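Local coordinates for uncharacterized protein (Streptococcus mutans, PDB 4X8Q) that is of unknown function but belongs to a family of HEAT-like repeat proteins related to the AlkD DNA glycosylases, lacking a critical substrate-recognition motif found in those enzymes, at residues V93-F98 and A129-R134; A171-S176 and Y201-K206. All coordinates share one frame; numbering follows the deposited sequence.

Contact 1. Residues V93-F98 and A129-R134; sequences VLAKAF and ATEGLR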
ATOM      1  N   VAL A  93      -3.640   2.047   5.474  1.00 16.21           N
ATOM      2  CA  VAL A  93      -2.828   3.259   5.436  1.00 15.80           C
ATOM      3  C   VAL A  93      -1.390   2.916   5.053  1.00 15.15           C
ATOM      4  O   VAL A  93      -0.728   3.688   4.350  1.00 15.17           O
ATOM      5  CB  VAL A  93      -2.897   4.013   6.771  1.00 15.78           C
ATOM      6  CG1 VAL A  93      -1.954   5.214   6.767  1.00 15.78           C
ATOM      7  CG2 VAL A  93      -4.325   4.483   6.980  1.00 18.65           C
ATOM      8  N   LEU A  94      -0.911   1.744   5.469  1.00 13.39           N
ATOM      9  CA  LEU A  94       0.418   1.299   5.053  1.00 12.35           C
ATOM     10  C   LEU A  94       0.523   1.251   3.529  1.00 11.69           C
ATOM     11  O   LEU A  94       1.537   1.675   2.961  1.00 14.17           O
ATOM     12  CB  LEU A  94       0.749  -0.069   5.653  1.00 13.48           C
ATOM     13  CG  LEU A  94       2.077  -0.697   5.220  1.00 14.32           C
ATOM     14  CD1 LEU A  94       3.293   0.210   5.544  1.00 12.69           C
ATOM     15  CD2 LEU A  94       2.219  -2.046   5.930  1.00 14.68           C
ATOM     16  N   ALA A  95      -0.524   0.760   2.875  1.00 13.02           N
ATOM     17  CA  ALA A  95      -0.547   0.703   1.415  1.00 11.31           C
ATOM     18  C   ALA A  95      -0.440   2.114   0.856  1.00 17.48           C
ATOM     19  O   ALA A  95       0.305   2.366  -0.097  1.00 14.49           O
ATOM     20  CB  ALA A  95      -1.813   0.012   0.920  1.00 12.19           C
ATOM     21  N   LYS A  96      -1.166   3.045   1.465  1.00 13.68           N
ATOM     22  CA  LYS A  96      -1.125   4.430   1.004  1.00 14.03           C
ATOM     23  C   LYS A  96       0.238   5.059   1.240  1.00 14.52           C
ATOM     24  O   LYS A  96       0.713   5.840   0.415  1.00 14.20           O
ATOM     25  CB  LYS A  96      -2.213   5.261   1.695  1.00 14.99           C
ATOM     26  CG  LYS A  96      -3.606   4.737   1.384  1.00 15.52           C
ATOM     27  CD  LYS A  96      -4.676   5.493   2.165  1.00 19.42           C
ATOM     28  CE  LYS A  96      -6.069   4.911   1.884  1.00 21.70           C
ATOM     29  NZ  LYS A  96      -6.517   5.086   0.468  1.00 27.30           N
ATOM     30  N   ALA A  97       0.862   4.748   2.380  1.00 13.62           N
ATOM     31  CA  ALA A  97       2.171   5.308   2.690  1.00 13.20           C
ATOM     32  C   ALA A  97       3.235   4.741   1.746  1.00 12.15           C
ATOM     33  O   ALA A  97       4.182   5.440   1.388  1.00 15.76           O
ATOM     34  CB  ALA A  97       2.543   5.032   4.149  1.00 14.08           C
ATOM     35  N   PHE A  98       3.080   3.485   1.333  1.00 13.06           N
ATOM     36  CA  PHE A  98       4.017   2.935   0.356  1.00 14.11           C
ATOM     37  C   PHE A  98       3.856   3.639  -0.985  1.00 14.97           C
ATOM     38  O   PHE A  98       4.839   3.955  -1.657  1.00 14.97           O
ATOM     39  CB  PHE A  98       3.831   1.423   0.174  1.00 14.19           C
ATOM     40  CG  PHE A  98       4.839   0.819  -0.769  1.00 15.30           C
ATOM     41  CD1 PHE A  98       6.173   0.722  -0.397  1.00 15.37           C
ATOM     42  CD2 PHE A  98       4.465   0.390  -2.033  1.00 17.97           C
ATOM     43  CE1 PHE A  98       7.122   0.188  -1.274  1.00 16.76           C
ATOM     44  CE2 PHE A  98       5.409  -0.146  -2.910  1.00 17.76           C
ATOM     45  CZ  PHE A  98       6.733  -0.236  -2.530  1.00 16.33           C
ATOM     46  N   ALA A 129       2.176  -3.317  -1.206  1.00 13.60           N
ATOM     47  CA  ALA A 129       2.656  -2.930  -2.533  1.00 15.26           C
ATOM     48  C   ALA A 129       1.585  -3.139  -3.603  1.00 14.41           C
ATOM     49  O   ALA A 129       1.319  -2.246  -4.426  1.00 16.08           O
ATOM     50  CB  ALA A 129       3.925  -3.716  -2.885  1.00 17.24           C
ATOM     51  N   THR A 130       0.962  -4.316  -3.612  1.00 14.65           N
ATOM     52  CA  THR A 130      -0.042  -4.633  -4.610  0.57 15.03           C
ATOM     53  C   THR A 130      -1.236  -3.689  -4.512  1.00 17.37           C
ATOM     54  O   THR A 130      -1.730  -3.171  -5.506  1.00 15.17           O
ATOM     55  CB  THR A 130      -0.502  -6.088  -4.449  0.57 16.28           C
ATOM     56  OG1 THR A 130       0.655  -6.939  -4.383  0.57 18.12           O
ATOM     57  CG2 THR A 130      -1.366  -6.500  -5.612  0.57 12.39           C
ATOM     58  N   GLU A 131      -1.694  -3.472  -3.286  1.00 12.94           N
ATOM     59  CA  GLU A 131      -2.876  -2.635  -3.068  1.00 13.47           C
ATOM     60  C   GLU A 131      -2.579  -1.142  -3.198  1.00 13.14           C
ATOM     61  O   GLU A 131      -3.382  -0.376  -3.748  1.00 13.77           O
ATOM     62  CB  GLU A 131      -3.455  -2.932  -1.674  1.00 14.37           C
ATOM     63  CG  GLU A 131      -4.774  -2.254  -1.398  1.00 14.63           C
ATOM     64  CD  GLU A 131      -5.942  -2.863  -2.175  1.00 22.32           C
ATOM     65  OE1 GLU A 131      -5.824  -3.999  -2.690  1.00 21.20           O
ATOM     66  OE2 GLU A 131      -6.998  -2.205  -2.247  1.00 24.60           O
ATOM     67  N   GLY A 132      -1.427  -0.732  -2.676  1.00 15.27           N
ATOM     68  CA  GLY A 132      -1.111   0.682  -2.574  1.00 14.45           C
ATOM     69  C   GLY A 132      -0.988   1.364  -3.913  1.00 14.31           C
ATOM     70  O   GLY A 132      -1.317   2.542  -4.051  1.00 12.11           O
ATOM     71  N   LEU A 133      -0.514   0.628  -4.913  1.00 14.82           N
ATOM     72  CA  LEU A 133      -0.325   1.231  -6.226  1.00 11.83           C
ATOM     73  C   LEU A 133      -1.581   1.198  -7.104  1.00 13.86           C
ATOM     74  O   LEU A 133      -1.580   1.761  -8.195  1.00 14.09           O
ATOM     75  CB  LEU A 133       0.853   0.554  -6.940  1.00 14.23           C
ATOM     76  CG  LEU A 133       2.212   1.209  -6.630  1.00 18.46           C
ATOM     77  CD1 LEU A 133       2.559   1.224  -5.137  1.00 23.69           C
ATOM     78  CD2 LEU A 133       3.306   0.517  -7.426  1.00 28.10           C
ATOM     79  N   ARG A 134      -2.668   0.589  -6.625  1.00 12.96           N
ATOM     80  CA  ARG A 134      -3.914   0.574  -7.400  1.00 10.72           C
ATOM     81  C   ARG A 134      -4.430   1.999  -7.564  1.00 14.71           C
ATOM     82  O   ARG A 134      -4.393   2.757  -6.597  1.00 16.36           O
ATOM     83  CB  ARG A 134      -4.992  -0.271  -6.722  1.00 16.43           C
ATOM     84  CG  ARG A 134      -4.688  -1.766  -6.609  1.00 15.02           C
ATOM     85  CD  ARG A 134      -5.816  -2.467  -5.852  1.00 14.79           C
ATOM     86  NE  ARG A 134      -7.081  -2.397  -6.596  1.00 15.69           N
ATOM     87  CZ  ARG A 134      -8.282  -2.630  -6.075  1.00 20.38           C
ATOM     88  NH1 ARG A 134      -8.404  -2.947  -4.788  1.00 21.00           N
ATOM     89  NH2 ARG A 134      -9.370  -2.553  -6.840  1.00 17.65           N
TER
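Ala95 and Gly132 bring the backbones of helix 88-105 and the end of helix 123-132 together, their CA atoms only 4.0 Å apart. Small residues make this possible. The methyl group of Ala95 points at the opposite helix and rests on the bare backbone of Gly132, its CB 3.6 Å from Gly132 CA. In return, Gly132 offers a CA-H to the carbonyl of Ala95, with CA 3.3 Å from O and a bent angle of 129° at the hydrogen. Glycine suits this place because Ala95 O occupies the side where a side chain would start, and the absence of one lets the backbones meet.

One turn further along helix 88-105, Phe98 reaches the second helix. Its CG stands anti to the backbone N (chi1 -177°), which carries the ring across. There one side of the ring, CD2 and CE2, does the touching: CD2 lies 3.7 Å from Leu133 CD1, and CE2 lies 3.9 Å from Ala129 CB. Leucine can reach the ring with a single methyl of its branched end, whereas alanine lets the aromatic group settle close to the helix backbone. Phe98 also stacks on Trp117, and helix 111-118 thereby closes over this apolar end.

At the other margin, the CB of Glu131 borders Ala95, but its carboxylate leads away. Arg134 NH1 forms a salt bridge with Glu131 OE2 at 3.0 Å on the syn side, 28° out of the carboxylate plane, while Ser167 hydrogen-bonds OE1. The acidic group is thus gripped on both oxygens and faces helix 162-176. A bound sodium ion lies about 5 Å from the Glu131 side chain, too far for direct coordination. Close alanine-glycine packing beside an aromatic and aliphatic cluster here joins helix 88-105 to helix 123-132, with helix 111-118 between them in sequence, in the core of an alpha-helical HEAT-like repeat solenoid.

Contact 2. Residues A171-S176 and Y201-K206; sequences ALRDIS and YKLASK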
ATOM      1  N   ALA A 171      -6.261  -5.804  -8.522  1.00 12.75           N
ATOM      2  CA  ALA A 171      -5.337  -4.905  -9.213  1.00 11.94           C
ATOM      3  C   ALA A 171      -5.314  -5.206 -10.713  1.00 12.65           C
ATOM      4  O   ALA A 171      -5.214  -4.297 -11.541  1.00 13.63           O
ATOM      5  CB  ALA A 171      -3.909  -5.005  -8.607  1.00 14.10           C
ATOM      6  N   LEU A 172      -5.402  -6.481 -11.074  1.00 13.32           N
ATOM      7  CA  LEU A 172      -5.473  -6.833 -12.488  1.00 10.83           C
ATOM      8  C   LEU A 172      -6.810  -6.389 -13.072  1.00 13.40           C
ATOM      9  O   LEU A 172      -6.873  -5.928 -14.217  1.00 14.83           O
ATOM     10  CB  LEU A 172      -5.283  -8.332 -12.693  1.00 11.85           C
ATOM     11  CG  LEU A 172      -3.873  -8.836 -12.382  1.00 14.72           C
ATOM     12  CD1 LEU A 172      -3.850 -10.366 -12.332  1.00 15.62           C
ATOM     13  CD2 LEU A 172      -2.893  -8.327 -13.437  1.00 17.27           C
ATOM     14  N   ARG A 173      -7.879  -6.567 -12.300  1.00 14.86           N
ATOM     15  CA  ARG A 173      -9.225  -6.152 -12.684  0.54 14.06           C
ATOM     16  C   ARG A 173      -9.229  -4.660 -13.038  1.00 16.29           C
ATOM     17  O   ARG A 173      -9.841  -4.227 -14.025  1.00 14.75           O
ATOM     18  CB  ARG A 173     -10.186  -6.460 -11.528  0.54 14.25           C
ATOM     19  CG  ARG A 173     -11.684  -6.486 -11.828  0.54 17.53           C
ATOM     20  CD  ARG A 173     -12.423  -6.847 -10.529  0.54 19.20           C
ATOM     21  NE  ARG A 173     -13.886  -6.801 -10.605  0.54 22.00           N
ATOM     22  CZ  ARG A 173     -14.687  -7.864 -10.540  0.54 25.52           C
ATOM     23  NH1 ARG A 173     -14.188  -9.090 -10.419  0.54 17.40           N
ATOM     24  NH2 ARG A 173     -16.003  -7.706 -10.602  0.54 27.53           N
ATOM     25  N   ASP A 174      -8.561  -3.866 -12.192  1.00 13.13           N
ATOM     26  CA  ASP A 174      -8.451  -2.414 -12.442  1.00 13.72           C
ATOM     27  C   ASP A 174      -7.907  -2.173 -13.834  1.00 15.86           C
ATOM     28  O   ASP A 174      -8.434  -1.383 -14.624  1.00 15.99           O
ATOM     29  CB  ASP A 174      -7.472  -1.697 -11.491  1.00 18.33           C
ATOM     30  CG  ASP A 174      -7.865  -1.736 -10.036  1.00 19.33           C
ATOM     31  OD1 ASP A 174      -9.066  -1.775  -9.677  1.00 18.43           O
ATOM     32  OD2 ASP A 174      -6.909  -1.653  -9.221  1.00 18.46           O
ATOM     33  N   ILE A 175      -6.790  -2.832 -14.100  1.00 14.25           N
ATOM     34  CA  ILE A 175      -6.040  -2.594 -15.322  1.00 11.95           C
ATOM     35  C   ILE A 175      -6.861  -3.054 -16.521  1.00 16.76           C
ATOM     36  O   ILE A 175      -6.796  -2.445 -17.591  1.00 14.75           O
ATOM     37  CB  ILE A 175      -4.669  -3.311 -15.275  1.00 11.74           C
ATOM     38  CG1 ILE A 175      -3.832  -2.736 -14.117  1.00 14.80           C
ATOM     39  CG2 ILE A 175      -3.923  -3.145 -16.595  1.00 15.82           C
ATOM     40  CD1 ILE A 175      -2.510  -3.509 -13.878  1.00 16.33           C
ATOM     41  N   SER A 176      -7.665  -4.099 -16.336  1.00 14.54           N
ATOM     42  CA  SER A 176      -8.470  -4.628 -17.438  1.00 16.10           C
ATOM     43  C   SER A 176      -9.537  -3.651 -17.929  1.00 16.41           C
ATOM     44  O   SER A 176     -10.024  -3.785 -19.043  1.00 17.19           O
ATOM     45  CB  SER A 176      -9.147  -5.943 -17.045  1.00 17.87           C
ATOM     46  OG  SER A 176     -10.311  -5.715 -16.263  1.00 17.82           O
ATOM     47  N   TYR A 201      -7.905 -15.515 -10.912  1.00 16.24           N
ATOM     48  CA  TYR A 201      -8.447 -15.449 -12.264  1.00 15.70           C
ATOM     49  C   TYR A 201      -9.893 -14.951 -12.300  1.00 17.99           C
ATOM     50  O   TYR A 201     -10.252 -14.130 -13.140  1.00 19.50           O
ATOM     51  CB  TYR A 201      -8.364 -16.822 -12.922  1.00 16.17           C
ATOM     52  CG  TYR A 201      -8.895 -16.847 -14.336  1.00 16.76           C
ATOM     53  CD1 TYR A 201      -8.098 -16.450 -15.398  1.00 22.50           C
ATOM     54  CD2 TYR A 201     -10.191 -17.260 -14.600  1.00 17.95           C
ATOM     55  CE1 TYR A 201      -8.588 -16.474 -16.704  1.00 26.41           C
ATOM     56  CE2 TYR A 201     -10.692 -17.279 -15.896  1.00 26.23           C
ATOM     57  CZ  TYR A 201      -9.880 -16.881 -16.938  1.00 29.04           C
ATOM     58  OH  TYR A 201     -10.368 -16.911 -18.228  1.00 33.13           O
ATOM     59  N   LYS A 202     -10.723 -15.455 -11.391  1.00 18.46           N
ATOM     60  CA  LYS A 202     -12.117 -15.029 -11.332  1.00 18.04           C
ATOM     61  C   LYS A 202     -12.233 -13.520 -11.102  1.00 19.81           C
ATOM     62  O   LYS A 202     -13.057 -12.844 -11.734  1.00 19.92           O
ATOM     63  CB  LYS A 202     -12.854 -15.785 -10.232  1.00 20.88           C
ATOM     64  CG  LYS A 202     -14.351 -15.515 -10.191  1.00 30.13           C
ATOM     65  CD  LYS A 202     -15.018 -16.335  -9.096  1.00 37.77           C
ATOM     66  CE  LYS A 202     -16.491 -15.980  -8.959  1.00 47.02           C
ATOM     67  NZ  LYS A 202     -17.154 -16.857  -7.953  1.00 54.38           N
ATOM     68  N   LEU A 203     -11.418 -12.991 -10.192  1.00 16.48           N
ATOM     69  CA  LEU A 203     -11.410 -11.546  -9.957  1.00 16.21           C
ATOM     70  C   LEU A 203     -10.886 -10.781 -11.157  1.00 18.35           C
ATOM     71  O   LEU A 203     -11.421  -9.744 -11.538  1.00 19.30           O
ATOM     72  CB  LEU A 203     -10.552 -11.211  -8.728  1.00 16.17           C
ATOM     73  CG  LEU A 203     -11.135 -11.614  -7.384  1.00 20.82           C
ATOM     74  CD1 LEU A 203     -10.056 -11.535  -6.302  1.00 20.85           C
ATOM     75  CD2 LEU A 203     -12.301 -10.699  -7.035  1.00 22.62           C
ATOM     76  N   ALA A 204      -9.813 -11.294 -11.747  1.00 14.87           N
ATOM     77  CA  ALA A 204      -9.080 -10.569 -12.783  1.00 16.66           C
ATOM     78  C   ALA A 204      -9.807 -10.515 -14.123  1.00 22.73           C
ATOM     79  O   ALA A 204      -9.595  -9.585 -14.902  1.00 20.06           O
ATOM     80  CB  ALA A 204      -7.704 -11.204 -12.976  1.00 17.74           C
ATOM     81  N   SER A 205     -10.668 -11.498 -14.382  1.00 18.36           N
ATOM     82  CA  SER A 205     -11.186 -11.724 -15.734  1.00 19.33           C
ATOM     83  C   SER A 205     -12.641 -11.306 -15.966  1.00 18.52           C
ATOM     84  O   SER A 205     -13.196 -11.561 -17.041  1.00 19.66           O
ATOM     85  CB  SER A 205     -11.032 -13.208 -16.085  1.00 20.75           C
ATOM     86  OG  SER A 205     -11.923 -14.010 -15.325  1.00 22.93           O
ATOM     87  N   LYS A 206     -13.242 -10.663 -14.968  1.00 19.96           N
ATOM     88  CA  LYS A 206     -14.654 -10.306 -14.988  1.00 21.57           C
ATOM     89  C   LYS A 206     -15.053  -9.518 -16.237  1.00 22.18           C
ATOM     90  O   LYS A 206     -16.128  -9.729 -16.788  1.00 23.90           O
ATOM     91  CB  LYS A 206     -15.005  -9.492 -13.736  1.00 25.17           C
ATOM     92  CG  LYS A 206     -16.438  -8.971 -13.694  1.00 35.34           C
ATOM     93  CD  LYS A 206     -17.435 -10.081 -13.419  1.00 59.89           C
ATOM     94  CE  LYS A 206     -17.354 -10.550 -11.977  1.00 73.21           C
ATOM     95  NZ  LYS A 206     -18.254 -11.709 -11.708  1.00 80.04           N
TER
HETATM   96  O   HOH W   1     -15.359 -11.610  -9.771  1.00 40.95           O
HETATM   97  O   HOH W   2     -11.557  -7.956 -15.805  1.00 19.87           O
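In the conformer described, one of two modelled, Arg173 reaches across to the end of helix 195-204 and gives its NH1 to the backbone carbonyl of Leu203, with NH1 3.1 Å from O. The acceptor is used on a lone pair in the carbonyl plane, although the bond is bent (144° at the hydrogen). Arginine suits the place because its chain is long: CG is anti to the backbone N (chi1 -163°) and the chain stays extended to NE, which runs CB, CG and CD past Leu203 O, with CD 3.2 Å from it. The cationic group would also favour the partial negative charge of the helix C terminus.

Water extends this polar network. Water 1 accepts from Arg173 NH1 and donates to Lys202 O, while water 2 donates to both Ser176 OG and Ala204 O. Ser176 OG gives its own proton to Arg173 O, 2.7 Å away, which holds the hydroxyl in place. The Arg173 bond and the two waters bridge helices 162-176 and 195-204 at the C-terminal end of the HEAT-like solenoid.

Packing adds to these bonds. Leu172 CB meets Ala204 CB at 3.8 Å, the small alanine allowing close approach. Lys206, bent at chi2 and chi3, lays methylenes over one guanidinium face of Arg173, CB 3.3 Å above the plane and offset toward the rim. Its NZ stays 4.7 Å from Arg173 NH2, like charges probably eased by solvent; lattice contacts may influence both ends.

Following the chain from its N terminus, helix 88-105 supplies the first half of contact 1, which closes a loop of 30 residues when helix 123-132 returns. Only later does contact 2 open on helix 162-176, closing over 24 residues when helix 195-204 arrives. The two loops therefore follow in series, neither nested nor crossed. Contact 1 lies at the middle of the chain and contact 2 toward the C-terminal end, their centres about 18 Å apart. They nevertheless meet: Arg134 NE forms a salt bridge with Asp174 OD2 at 2.7 Å, and Arg134 and Thr130 pack on Ala171. The end of helix 123-132 and the residues just after it thus tie contact 1 to helix 162-176, where contact 2 begins.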